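Local coordinates for nuclease NucT (Helicobacter pylori, PDB 6EHI), which is a nuclease of the PLD-like family, built on a mixed alpha/beta fold, at residues V34-Y39 with K108-D113; Q61-Y66 with S150-M155. The protein carries 1 engineered substitution. All coordinates share one frame; numbering follows the deposited sequence.

Interaction 1: V34-Y39 with K108-D113; sequences VKIAIY and KVAIID
Four backbone hydrogen bonds join Lys35 to Ile111 and Ala37 to Val109, pairing the antiparallel strands 33-38 and 108-112 in the middle of the mixed sheet of the PLD-like fold. Each pair bonds in both directions; the shortest link, Ile111 N to Lys35 O at 2.7 Å, is nearly straight (174° at the hydrogen), whereas Ala37 N to Val109 O, at 3.0 Å, is more bent. Between them lies the non-hydrogen-bonded pair Ile36–Ala110, where Ile36 CA comes 3.3 Å from Val109 O in a CA-H...O contact. Lys108 and Asp113 have the spacing of the lysine and aspartate in the family's HKD signature. The Lys108 chain turns at chi2 (91°) and carries NZ past the strand end to within 3.7 Å of Tyr39 CB; Asn123 OD1 and Asn106 O take its hydrogen bonds, and an acetate lies about 4 Å from the side chain. Asp113 is held by the backbone N atoms of Arg31, Glu32 and Ser33. On the Ile36 side of the sheet the Ile38 and Lys108 side chains cross at about a right angle, with Ile38 CD1 3.7 Å from Lys108 CB. Val34 and Ile112 run side by side, and Ile112 CD1 sits 4.1 Å from both Val34 CG1 and Val34 CG2.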
ATOM      1  N   VAL A  34     -10.067  14.651  -9.468  1.00 19.00           N
ATOM      2  CA  VAL A  34      -9.483  13.875  -8.372  1.00 17.08           C
ATOM      3  C   VAL A  34     -10.174  12.539  -8.386  1.00 16.56           C
ATOM      4  O   VAL A  34     -11.412  12.448  -8.269  1.00 16.74           O
ATOM      5  CB  VAL A  34      -9.615  14.573  -6.998  1.00 15.72           C
ATOM      6  CG1 VAL A  34      -9.128  13.651  -5.900  1.00 18.39           C
ATOM      7  CG2 VAL A  34      -8.847  15.867  -6.937  1.00 16.57           C
ATOM      8  N   LYS A  35      -9.375  11.483  -8.591  1.00 15.15           N
ATOM      9  CA  LYS A  35      -9.846  10.154  -8.664  1.00 16.65           C
ATOM     10  C   LYS A  35      -9.228   9.342  -7.554  1.00 15.93           C
ATOM     11  O   LYS A  35      -7.997   9.259  -7.435  1.00 17.37           O
ATOM     12  CB  LYS A  35      -9.521   9.549 -10.029  1.00 17.59           C
ATOM     13  CG  LYS A  35     -10.287  10.225 -11.235  1.00 19.50           C
ATOM     14  CD  LYS A  35      -9.797   9.727 -12.597  1.00 23.37           C
ATOM     15  CE  LYS A  35     -10.449  10.487 -13.724  1.00 25.10           C
ATOM     16  NZ  LYS A  35     -11.845   9.982 -13.872  1.00 28.93           N
ATOM     17  N   ILE A  36     -10.077   8.719  -6.713  1.00 14.31           N
ATOM     18  CA  ILE A  36      -9.537   8.072  -5.506  1.00 13.55           C
ATOM     19  C   ILE A  36     -10.117   6.697  -5.387  1.00 11.99           C
ATOM     20  O   ILE A  36     -11.326   6.484  -5.630  1.00 13.13           O
ATOM     21  CB  ILE A  36      -9.923   8.845  -4.235  1.00 13.44           C
ATOM     22  CG1 ILE A  36      -9.277  10.215  -4.233  1.00 14.17           C
ATOM     23  CG2 ILE A  36      -9.640   8.080  -2.924  1.00 14.47           C
ATOM     24  CD1 ILE A  36      -9.970  11.327  -3.405  1.00 16.33           C
ATOM     25  N   ALA A  37      -9.272   5.708  -5.077  1.00 12.32           N
ATOM     26  CA  ALA A  37      -9.738   4.393  -4.613  1.00 13.59           C
ATOM     27  C   ALA A  37      -9.127   4.143  -3.272  1.00 13.79           C
ATOM     28  O   ALA A  37      -7.907   4.232  -3.180  1.00 14.64           O
ATOM     29  CB  ALA A  37      -9.330   3.353  -5.590  1.00 13.60           C
ATOM     30  N   ILE A  38      -9.940   3.957  -2.232  1.00 13.96           N
ATOM     31  CA  ILE A  38      -9.445   3.854  -0.866  1.00 13.43           C
ATOM     32  C   ILE A  38     -10.143   2.801  -0.101  1.00 13.67           C
ATOM     33  O   ILE A  38     -11.352   2.771  -0.065  1.00 13.73           O
ATOM     34  CB  ILE A  38      -9.553   5.236  -0.199  1.00 13.59           C
ATOM     35  CG1 ILE A  38      -8.852   5.291   1.170  1.00 13.59           C
ATOM     36  CG2 ILE A  38     -10.970   5.796  -0.228  1.00 13.35           C
ATOM     37  CD1 ILE A  38      -7.363   5.085   1.092  1.00 14.05           C
ATOM     38  N   TYR A  39      -9.363   1.954   0.602  1.00 13.39           N
ATOM     39  CA  TYR A  39      -9.877   0.913   1.462  1.00 14.65           C
ATOM     40  C   TYR A  39     -10.601   1.504   2.660  1.00 14.56           C
ATOM     41  O   TYR A  39     -11.822   1.280   2.837  1.00 15.42           O
ATOM     42  CB  TYR A  39      -8.731  -0.063   1.938  1.00 14.85           C
ATOM     43  CG  TYR A  39      -9.238  -1.059   2.910  1.00 14.44           C
ATOM     44  CD1 TYR A  39      -9.946  -2.190   2.462  1.00 13.52           C
ATOM     45  CD2 TYR A  39      -9.105  -0.848   4.306  1.00 14.61           C
ATOM     46  CE1 TYR A  39     -10.468  -3.090   3.353  1.00 15.11           C
ATOM     47  CE2 TYR A  39      -9.662  -1.737   5.195  1.00 17.62           C
ATOM     48  CZ  TYR A  39     -10.383  -2.847   4.674  1.00 16.21           C
ATOM     49  OH  TYR A  39     -10.916  -3.823   5.509  1.00 20.99           O
ATOM     50  N   LYS A 108      -5.014   2.167  -2.036  1.00 13.18           N
ATOM     51  CA  LYS A 108      -5.028   3.503  -1.417  1.00 13.14           C
ATOM     52  C   LYS A 108      -4.345   4.393  -2.466  1.00 14.38           C
ATOM     53  O   LYS A 108      -3.133   4.573  -2.417  1.00 16.31           O
ATOM     54  CB  LYS A 108      -4.230   3.542  -0.086  1.00 12.34           C
ATOM     55  CG  LYS A 108      -4.534   2.400   0.887  1.00 14.05           C
ATOM     56  CD  LYS A 108      -3.686   1.135   0.801  1.00 13.66           C
ATOM     57  CE  LYS A 108      -3.744   0.236   2.040  1.00 16.15           C
ATOM     58  NZ  LYS A 108      -5.055  -0.428   2.183  1.00 14.08           N
ATOM     59  N   VAL A 109      -5.171   4.958  -3.356  1.00 13.78           N
ATOM     60  CA  VAL A 109      -4.667   5.563  -4.568  1.00 14.23           C
ATOM     61  C   VAL A 109      -5.373   6.871  -4.775  1.00 15.06           C
ATOM     62  O   VAL A 109      -6.598   6.896  -4.668  1.00 13.49           O
ATOM     63  CB  VAL A 109      -4.935   4.598  -5.730  1.00 16.55           C
ATOM     64  CG1 VAL A 109      -4.692   5.266  -7.072  1.00 17.36           C
ATOM     65  CG2 VAL A 109      -4.081   3.359  -5.603  1.00 14.66           C
ATOM     66  N   ALA A 110      -4.610   7.915  -5.101  1.00 12.62           N
ATOM     67  CA  ALA A 110      -5.225   9.166  -5.541  1.00 14.36           C
ATOM     68  C   ALA A 110      -4.579   9.625  -6.881  1.00 15.39           C
ATOM     69  O   ALA A 110      -3.337   9.682  -6.985  1.00 17.15           O
ATOM     70  CB  ALA A 110      -5.101  10.231  -4.551  1.00 14.18           C
ATOM     71  N   ILE A 111      -5.404   9.825  -7.897  1.00 13.86           N
ATOM     72  CA  ILE A 111      -4.919  10.347  -9.192  1.00 14.70           C
ATOM     73  C   ILE A 111      -5.387  11.800  -9.327  1.00 14.69           C
ATOM     74  O   ILE A 111      -6.584  12.062  -9.371  1.00 17.48           O
ATOM     75  CB  ILE A 111      -5.457   9.552 -10.338  1.00 15.72           C
ATOM     76  CG1 ILE A 111      -5.269   8.005 -10.156  1.00 17.19           C
ATOM     77  CG2 ILE A 111      -4.761   9.990 -11.632  1.00 17.11           C
ATOM     78  CD1 ILE A 111      -6.062   7.168 -11.091  1.00 18.94           C
ATOM     79  N   ILE A 112      -4.464  12.708  -9.529  1.00 16.12           N
ATOM     80  CA  ILE A 112      -4.775  14.119  -9.536  1.00 16.67           C
ATOM     81  C   ILE A 112      -4.585  14.634 -10.975  1.00 21.37           C
ATOM     82  O   ILE A 112      -3.469  14.551 -11.510  1.00 19.04           O
ATOM     83  CB  ILE A 112      -3.844  14.932  -8.599  1.00 20.51           C
ATOM     84  CG1 ILE A 112      -3.792  14.384  -7.166  1.00 20.90           C
ATOM     85  CG2 ILE A 112      -4.280  16.392  -8.547  1.00 20.69           C
ATOM     86  CD1 ILE A 112      -5.145  14.098  -6.548  1.00 23.82           C
ATOM     87  N   ASP A 113      -5.646  15.199 -11.563  1.00 24.44           N
ATOM     88  CA  ASP A 113      -5.588  15.711 -12.941  1.00 25.56           C
ATOM     89  C   ASP A 113      -4.930  14.583 -13.841  1.00 27.31           C
ATOM     90  O   ASP A 113      -5.256  13.381 -13.766  1.00 23.92           O
ATOM     91  CB  ASP A 113      -4.833  17.033 -12.964  1.00 25.57           C
ATOM     92  CG  ASP A 113      -5.460  18.171 -12.042  1.00 27.49           C
ATOM     93  OD1 ASP A 113      -6.671  18.109 -11.646  1.00 25.83           O
ATOM     94  OD2 ASP A 113      -4.778  19.195 -11.766  1.00 27.00           O
TER

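Interaction 2: Q61-Y66 with S150-M155; sequences QIIYDY and SYYQKM
Ile63 meets Tyr152 through a CH-pi contact: its CD1 stands over one ring face, 4.0 Å from the centroid and 25° off the normal, displaced toward the rim. With CG anti to the backbone N (chi1 -171°), Tyr152 reaches from the helix toward the strand, so that ring and isoleucine approach from opposite directions. The aliphatic packing continues along the helix, where the same Ile63 CD1 lies 3.7 Å from Met155 CB, one turn on from Tyr152. Leu91 of the adjacent strand touches both Ile63 and Met155, and Tyr14 of the second subunit packs on Met155 as well. These contacts lay helix 142-158 across one face of the central sheet of the PLD-like domain, at 65° to strand 59-65 with 10.4 Å between the segment axes; Ile62, whose side chain points away from this helix, meets Leu80 of helix 77-80. Polar atoms approach without bonding across the segments. Tyr152 OH comes 3.1 Å from Gln61 O, yet its hydrogen bond goes to Ile36 O on the next strand. Gln61 CB is 3.5 Å from that hydroxyl, and Gln61 OE1, whose polar partner is Lys35 NZ, lies obliquely to the ring, 4.0 Å from Tyr152 CE2.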
ATOM      1  N   GLN A  61     -14.121  11.738  -7.699  1.00 16.00           N
ATOM      2  CA  GLN A  61     -14.701  10.391  -7.711  1.00 15.96           C
ATOM      3  C   GLN A  61     -13.949   9.568  -6.640  1.00 14.45           C
ATOM      4  O   GLN A  61     -12.737   9.679  -6.543  1.00 15.14           O
ATOM      5  CB  GLN A  61     -14.471   9.762  -9.048  1.00 17.47           C
ATOM      6  CG  GLN A  61     -15.271  10.478 -10.127  1.00 22.44           C
ATOM      7  CD  GLN A  61     -14.933  10.025 -11.531  1.00 27.04           C
ATOM      8  OE1 GLN A  61     -13.750   9.892 -11.880  1.00 32.48           O
ATOM      9  NE2 GLN A  61     -15.975   9.715 -12.334  1.00 25.98           N
ATOM     10  N   ILE A  62     -14.685   8.876  -5.802  1.00 14.95           N
ATOM     11  CA  ILE A  62     -14.093   8.088  -4.706  1.00 14.69           C
ATOM     12  C   ILE A  62     -14.693   6.721  -4.698  1.00 15.05           C
ATOM     13  O   ILE A  62     -15.899   6.626  -4.542  1.00 16.13           O
ATOM     14  CB  ILE A  62     -14.373   8.782  -3.375  1.00 15.12           C
ATOM     15  CG1 ILE A  62     -14.068  10.280  -3.482  1.00 16.57           C
ATOM     16  CG2 ILE A  62     -13.527   8.137  -2.254  1.00 15.85           C
ATOM     17  CD1 ILE A  62     -14.301  11.028  -2.199  1.00 15.79           C
ATOM     18  N   ILE A  63     -13.909   5.671  -4.962  1.00 14.30           N
ATOM     19  CA  ILE A  63     -14.300   4.246  -4.793  1.00 13.93           C
ATOM     20  C   ILE A  63     -13.844   3.795  -3.407  1.00 14.17           C
ATOM     21  O   ILE A  63     -12.631   3.853  -3.124  1.00 14.37           O
ATOM     22  CB  ILE A  63     -13.660   3.343  -5.877  1.00 15.22           C
ATOM     23  CG1 ILE A  63     -13.929   3.919  -7.281  1.00 16.80           C
ATOM     24  CG2 ILE A  63     -14.074   1.928  -5.637  1.00 15.25           C
ATOM     25  CD1 ILE A  63     -13.250   3.217  -8.458  1.00 17.52           C
ATOM     26  N   TYR A  64     -14.778   3.471  -2.499  1.00 13.11           N
ATOM     27  CA  TYR A  64     -14.485   2.909  -1.177  1.00 13.67           C
ATOM     28  C   TYR A  64     -14.615   1.394  -1.137  1.00 13.88           C
ATOM     29  O   TYR A  64     -15.558   0.792  -1.782  1.00 14.03           O
ATOM     30  CB  TYR A  64     -15.473   3.463  -0.214  1.00 14.17           C
ATOM     31  CG  TYR A  64     -15.473   4.927   0.157  1.00 15.91           C
ATOM     32  CD1 TYR A  64     -16.005   5.943  -0.713  1.00 17.04           C
ATOM     33  CD2 TYR A  64     -14.859   5.358   1.356  1.00 15.83           C
ATOM     34  CE1 TYR A  64     -16.045   7.268  -0.332  1.00 18.69           C
ATOM     35  CE2 TYR A  64     -14.868   6.685   1.708  1.00 17.31           C
ATOM     36  CZ  TYR A  64     -15.452   7.641   0.876  1.00 17.35           C
ATOM     37  OH  TYR A  64     -15.440   8.977   1.210  1.00 17.62           O
ATOM     38  N   ASP A  65     -13.814   0.689  -0.344  1.00 13.48           N
ATOM     39  CA  ASP A  65     -14.116  -0.736  -0.075  1.00 14.40           C
ATOM     40  C   ASP A  65     -15.575  -0.944   0.456  1.00 15.56           C
ATOM     41  O   ASP A  65     -16.024  -0.210   1.364  1.00 15.35           O
ATOM     42  CB  ASP A  65     -13.111  -1.372   0.885  1.00 13.46           C
ATOM     43  CG  ASP A  65     -13.482  -2.778   1.315  1.00 12.75           C
ATOM     44  OD1 ASP A  65     -13.290  -3.662   0.500  1.00 15.17           O
ATOM     45  OD2 ASP A  65     -13.965  -3.000   2.486  1.00 15.65           O
ATOM     46  N   TYR A  66     -16.248  -1.948  -0.104  1.00 14.93           N
ATOM     47  CA  TYR A  66     -17.668  -2.177   0.213  1.00 17.49           C
ATOM     48  C   TYR A  66     -17.847  -2.587   1.676  1.00 17.72           C
ATOM     49  O   TYR A  66     -18.513  -1.905   2.441  1.00 18.15           O
ATOM     50  CB  TYR A  66     -18.252  -3.272  -0.758  1.00 16.57           C
ATOM     51  CG  TYR A  66     -19.704  -3.546  -0.455  1.00 24.02           C
ATOM     52  CD1 TYR A  66     -20.075  -4.358   0.612  1.00 26.23           C
ATOM     53  CD2 TYR A  66     -20.680  -2.866  -1.146  1.00 25.91           C
ATOM     54  CE1 TYR A  66     -21.421  -4.531   0.902  1.00 31.10           C
ATOM     55  CE2 TYR A  66     -22.016  -3.042  -0.872  1.00 31.60           C
ATOM     56  CZ  TYR A  66     -22.367  -3.840   0.170  1.00 29.81           C
ATOM     57  OH  TYR A  66     -23.709  -4.004   0.460  1.00 33.88           O
ATOM     58  N   SER A 150      -6.561   4.282 -16.587  1.00 15.81           N
ATOM     59  CA  SER A 150      -7.276   3.320 -17.375  1.00 16.60           C
ATOM     60  C   SER A 150      -7.999   2.278 -16.565  1.00 16.83           C
ATOM     61  O   SER A 150      -9.190   1.936 -16.793  1.00 18.62           O
ATOM     62  CB  SER A 150      -6.306   2.637 -18.401  1.00 20.10           C
ATOM     63  OG  SER A 150      -6.968   1.539 -18.982  1.00 22.33           O
ATOM     64  N   TYR A 151      -7.269   1.762 -15.545  1.00 15.99           N
ATOM     65  CA  TYR A 151      -7.888   0.753 -14.750  1.00 15.07           C
ATOM     66  C   TYR A 151      -8.834   1.396 -13.765  1.00 16.29           C
ATOM     67  O   TYR A 151      -9.672   0.708 -13.342  1.00 16.78           O
ATOM     68  CB  TYR A 151      -6.882  -0.118 -14.043  1.00 16.33           C
ATOM     69  CG  TYR A 151      -6.149  -1.079 -14.975  1.00 15.63           C
ATOM     70  CD1 TYR A 151      -6.754  -2.179 -15.437  1.00 18.37           C
ATOM     71  CD2 TYR A 151      -4.859  -0.838 -15.341  1.00 17.02           C
ATOM     72  CE1 TYR A 151      -6.109  -3.071 -16.291  1.00 19.23           C
ATOM     73  CE2 TYR A 151      -4.191  -1.699 -16.244  1.00 16.42           C
ATOM     74  CZ  TYR A 151      -4.831  -2.815 -16.677  1.00 17.09           C
ATOM     75  OH  TYR A 151      -4.320  -3.771 -17.547  1.00 18.17           O
ATOM     76  N   TYR A 152      -8.607   2.634 -13.408  1.00 16.56           N
ATOM     77  CA  TYR A 152      -9.546   3.333 -12.522  1.00 15.12           C
ATOM     78  C   TYR A 152     -10.968   3.350 -13.165  1.00 15.89           C
ATOM     79  O   TYR A 152     -11.992   3.039 -12.526  1.00 17.52           O
ATOM     80  CB  TYR A 152      -9.071   4.730 -12.202  1.00 17.64           C
ATOM     81  CG  TYR A 152      -9.950   5.350 -11.120  1.00 17.63           C
ATOM     82  CD1 TYR A 152      -9.699   5.165  -9.777  1.00 17.20           C
ATOM     83  CD2 TYR A 152     -11.094   6.036 -11.453  1.00 17.05           C
ATOM     84  CE1 TYR A 152     -10.518   5.730  -8.799  1.00 17.61           C
ATOM     85  CE2 TYR A 152     -11.894   6.622 -10.487  1.00 17.10           C
ATOM     86  CZ  TYR A 152     -11.623   6.465  -9.137  1.00 15.87           C
ATOM     87  OH  TYR A 152     -12.445   7.000  -8.158  1.00 15.79           O
ATOM     88  N   GLN A 153     -11.019   3.714 -14.408  1.00 17.41           N
ATOM     89  CA  GLN A 153     -12.288   3.674 -15.188  1.00 19.60           C
ATOM     90  C   GLN A 153     -12.953   2.348 -15.231  1.00 18.47           C
ATOM     91  O   GLN A 153     -14.180   2.280 -15.055  1.00 22.22           O
ATOM     92  CB  GLN A 153     -12.011   4.171 -16.620  1.00 22.49           C
ATOM     93  CG  GLN A 153     -11.658   5.653 -16.661  1.00 24.81           C
ATOM     94  CD  GLN A 153     -12.622   6.579 -15.925  1.00 28.49           C
ATOM     95  OE1 GLN A 153     -13.740   6.770 -16.356  1.00 32.59           O
ATOM     96  NE2 GLN A 153     -12.201   7.121 -14.798  1.00 30.44           N
ATOM     97  N   LYS A 154     -12.171   1.267 -15.349  1.00 18.04           N
ATOM     98  CA  LYS A 154     -12.707  -0.089 -15.281  1.00 20.02           C
ATOM     99  C   LYS A 154     -13.266  -0.397 -13.882  1.00 20.80           C
ATOM    100  O   LYS A 154     -14.369  -0.912 -13.742  1.00 18.12           O
ATOM    101  CB  LYS A 154     -11.651  -1.169 -15.634  1.00 24.20           C
ATOM    102  CG  LYS A 154     -11.289  -1.239 -17.124  1.00 29.76           C
ATOM    103  CD  LYS A 154     -10.561  -2.514 -17.549  1.00 33.63           C
ATOM    104  CE  LYS A 154     -11.062  -3.833 -16.967  1.00 35.28           C
ATOM    105  NZ  LYS A 154     -12.103  -4.581 -17.720  1.00 37.75           N
ATOM    106  N   MET A 155     -12.498   0.005 -12.841  1.00 16.30           N
ATOM    107  CA  MET A 155     -13.019  -0.107 -11.489  1.00 15.64           C
ATOM    108  C   MET A 155     -14.360   0.630 -11.316  1.00 16.32           C
ATOM    109  O   MET A 155     -15.277   0.117 -10.590  1.00 17.52           O
ATOM    110  CB  MET A 155     -12.014   0.399 -10.471  1.00 14.92           C
ATOM    111  CG  MET A 155     -10.841  -0.574 -10.475  1.00 15.45           C
ATOM    112  SD  MET A 155      -9.483   0.041  -9.426  1.00 17.27           S
ATOM    113  CE  MET A 155     -10.207  -0.133  -7.823  1.00 14.62           C
TER

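Strand 33-38 is shared ground: interaction 1 pairs it with strand 108-112, while its other edge runs parallel to strand 59-65 of interaction 2, and the centres of the two contacts lie about 8 Å apart. Ile36 O probably accepts a hydrogen bond from Ile63 N at 2.8 Å in addition to that from the Tyr152 hydroxyl. A second link, also 2.8 Å, probably joins Lys35 NZ to Gln61 OE1. At the C-terminal ends of the two parallel strands, Tyr39 O lies 3.5 Å from Asp65 CB, and Asn69 ND2 bonds both Tyr39 O and Asp65 O. Each contact also touches the second subunit, whose Ser121 and Val135 pack on Lys108 and Val109 and whose Tyr14 meets the Tyr151 ring.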